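Local coordinates for protein uroporphyrin-III C-methyltransferase (Thermus thermophilus, PDB 1VE2) that probably methylates uroporphyrinogen III, using S-adenosyl-L-methionine as methyl donor, in the biosynthesis of modified tetrapyrroles, at residues T116-A121 with T155-M160. Numbering follows the deposited sequence.
Sequences TSAVGA and TLVLLM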
ATOM      1  N   THR A 116      -3.202  -1.327   2.500  1.00 18.69           N
ATOM      2  CA  THR A 116      -3.737   0.007   2.783  1.00 18.39           C
ATOM      3  C   THR A 116      -5.188   0.276   2.430  1.00 19.75           C
ATOM      4  O   THR A 116      -5.755  -0.332   1.518  1.00 20.76           O
ATOM      5  CB  THR A 116      -2.886   1.103   2.119  1.00 16.91           C
ATOM      6  OG1 THR A 116      -2.939   0.950   0.692  1.00 16.69           O
ATOM      7  CG2 THR A 116      -1.449   1.009   2.598  1.00 15.39           C
ATOM      8  N   SER A 117      -5.759   1.216   3.182  1.00 21.13           N
ATOM      9  CA  SER A 117      -7.147   1.656   3.052  1.00 25.54           C
ATOM     10  C   SER A 117      -7.416   2.306   1.713  1.00 27.38           C
ATOM     11  O   SER A 117      -8.555   2.324   1.252  1.00 29.39           O
ATOM     12  CB  SER A 117      -7.487   2.666   4.157  1.00 25.78           C
ATOM     13  OG  SER A 117      -7.338   2.107   5.454  1.00 29.04           O
ATOM     14  N   ALA A 118      -6.369   2.861   1.105  1.00 26.04           N
ATOM     15  CA  ALA A 118      -6.497   3.519  -0.185  1.00 27.27           C
ATOM     16  C   ALA A 118      -6.122   2.537  -1.284  1.00 27.29           C
ATOM     17  O   ALA A 118      -6.975   1.812  -1.794  1.00 26.45           O
ATOM     18  CB  ALA A 118      -5.592   4.753  -0.240  1.00 27.10           C
ATOM     19  N   VAL A 119      -4.834   2.504  -1.620  1.00 24.54           N
ATOM     20  CA  VAL A 119      -4.301   1.628  -2.655  1.00 25.33           C
ATOM     21  C   VAL A 119      -4.780   0.178  -2.601  1.00 25.40           C
ATOM     22  O   VAL A 119      -5.106  -0.418  -3.627  1.00 24.50           O
ATOM     23  CB  VAL A 119      -2.751   1.642  -2.619  1.00 27.50           C
ATOM     24  CG1 VAL A 119      -2.188   0.663  -3.634  1.00 28.09           C
ATOM     25  CG2 VAL A 119      -2.240   3.055  -2.902  1.00 27.86           C
ATOM     26  N   GLY A 120      -4.811  -0.393  -1.404  1.00 26.23           N
ATOM     27  CA  GLY A 120      -5.243  -1.769  -1.262  1.00 24.75           C
ATOM     28  C   GLY A 120      -6.686  -1.988  -1.675  1.00 24.17           C
ATOM     29  O   GLY A 120      -6.997  -2.965  -2.354  1.00 23.34           O
ATOM     30  N   ALA A 121      -7.573  -1.083  -1.266  1.00 23.93           N
ATOM     31  CA  ALA A 121      -8.987  -1.203  -1.607  1.00 22.42           C
ATOM     32  C   ALA A 121      -9.187  -1.108  -3.112  1.00 21.86           C
ATOM     33  O   ALA A 121      -9.926  -1.895  -3.703  1.00 20.22           O
ATOM     34  CB  ALA A 121      -9.798  -0.114  -0.901  1.00 22.67           C
ATOM     35  N   THR A 155      -2.482  10.968 -10.673  1.00 19.11           N
ATOM     36  CA  THR A 155      -3.665  10.407 -10.019  1.00 18.38           C
ATOM     37  C   THR A 155      -3.641  10.834  -8.560  1.00 20.69           C
ATOM     38  O   THR A 155      -2.628  10.664  -7.874  1.00 18.08           O
ATOM     39  CB  THR A 155      -3.670   8.861 -10.041  1.00 19.37           C
ATOM     40  OG1 THR A 155      -3.615   8.388 -11.393  1.00 16.88           O
ATOM     41  CG2 THR A 155      -4.941   8.321  -9.364  1.00 19.01           C
ATOM     42  N   LEU A 156      -4.749  11.394  -8.081  1.00 18.76           N
ATOM     43  CA  LEU A 156      -4.831  11.812  -6.692  1.00 20.17           C
ATOM     44  C   LEU A 156      -5.846  10.974  -5.927  1.00 19.59           C
ATOM     45  O   LEU A 156      -6.975  10.791  -6.380  1.00 19.12           O
ATOM     46  CB  LEU A 156      -5.226  13.281  -6.601  1.00 21.20           C
ATOM     47  CG  LEU A 156      -5.517  13.817  -5.201  1.00 21.53           C
ATOM     48  CD1 LEU A 156      -4.260  13.761  -4.329  1.00 22.67           C
ATOM     49  CD2 LEU A 156      -6.016  15.254  -5.328  1.00 22.98           C
ATOM     50  N   VAL A 157      -5.425  10.450  -4.779  1.00 18.26           N
ATOM     51  CA  VAL A 157      -6.298   9.654  -3.924  1.00 18.35           C
ATOM     52  C   VAL A 157      -6.493  10.427  -2.623  1.00 19.48           C
ATOM     53  O   VAL A 157      -5.524  10.846  -1.985  1.00 17.98           O
ATOM     54  CB  VAL A 157      -5.683   8.273  -3.589  1.00 19.39           C
ATOM     55  CG1 VAL A 157      -6.655   7.455  -2.747  1.00 17.91           C
ATOM     56  CG2 VAL A 157      -5.339   7.534  -4.870  1.00 19.59           C
ATOM     57  N   LEU A 158      -7.746  10.650  -2.243  1.00 20.11           N
ATOM     58  CA  LEU A 158      -8.023  11.357  -0.999  1.00 22.94           C
ATOM     59  C   LEU A 158      -8.826  10.480  -0.054  1.00 22.92           C
ATOM     60  O   LEU A 158      -9.856   9.920  -0.426  1.00 22.65           O
ATOM     61  CB  LEU A 158      -8.789  12.659  -1.260  1.00 26.94           C
ATOM     62  CG  LEU A 158      -8.006  13.777  -1.951  1.00 28.66           C
ATOM     63  CD1 LEU A 158      -8.899  15.011  -2.073  1.00 32.99           C
ATOM     64  CD2 LEU A 158      -6.755  14.104  -1.154  1.00 28.79           C
ATOM     65  N   LEU A 159      -8.334  10.354   1.170  1.00 25.70           N
ATOM     66  CA  LEU A 159      -9.008   9.558   2.178  1.00 29.56           C
ATOM     67  C   LEU A 159      -9.987  10.488   2.885  1.00 32.39           C
ATOM     68  O   LEU A 159      -9.650  11.633   3.191  1.00 31.86           O
ATOM     69  CB  LEU A 159      -7.990   8.996   3.176  1.00 29.54           C
ATOM     70  CG  LEU A 159      -6.807   8.236   2.550  1.00 31.59           C
ATOM     71  CD1 LEU A 159      -5.781   7.871   3.609  1.00 31.26           C
ATOM     72  CD2 LEU A 159      -7.312   6.990   1.860  1.00 32.57           C
ATOM     73  N   MET A 160     -11.201   9.995   3.108  1.00 37.23           N
ATOM     74  CA  MET A 160     -12.249  10.752   3.785  1.00 42.26           C
ATOM     75  C   MET A 160     -12.432  12.150   3.203  1.00 42.57           C
ATOM     76  O   MET A 160     -12.348  13.147   3.916  1.00 45.20           O
ATOM     77  CB  MET A 160     -11.926  10.834   5.279  1.00 45.50           C
ATOM     78  CG  MET A 160     -11.525   9.481   5.857  1.00 49.95           C
ATOM     79  SD  MET A 160     -11.269   9.435   7.638  1.00 57.64           S
ATOM     80  CE  MET A 160     -12.755   8.554   8.168  1.00 55.13           C
TER
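Ala118 meets Val157 and Leu159 through aliphatic carbons, chiefly methyl groups: no ring, amide or other planar side chain of either segment enters the contact, so there is no stacking. The flat element here is the mixed sheet of the tetrapyrrole methylase fold, whose strand 155-159 turns Val157 and Leu159 toward the start of helix 119-124. From its other face Leu156 and Leu158 pack on Leu172 of helix 168-173, the usual in-and-out alternation of a strand between two layers.

Ala118 occupies the N-cap position, and its single methyl is short enough to bring the turn close to the sheet. Ala118 CB touches Val157 CG1 at 3.8 Å and Leu159 CD2 at 3.5 Å, two methyls that are themselves 4.7 Å apart. Val157 supplies the branch that stands anti to its backbone N (chi1 -178°), while the beta-branched residue also suits an extended strand. Leu159 reaches farther: CG is anti to the carbonyl carbon, and CD2 turns in over the alanine. The same leucine also touches Phe92 and Leu215, which extend this apolar patch. Thr116, in the loop before the helix, packs on Val119 of the second subunit, and Val119 on its Val91, so the turn joins sheet to dimer interface.

An alanine has no polar side-chain atom with which to cap the helix. Thr116 O lies 3.2 Å from Gly120 CA, on the side where other residues carry CB, which suits a residue without a side chain, and Gly120 N donates to Thr116 OG1 at 3.1 Å with an N-H...O angle of 150°.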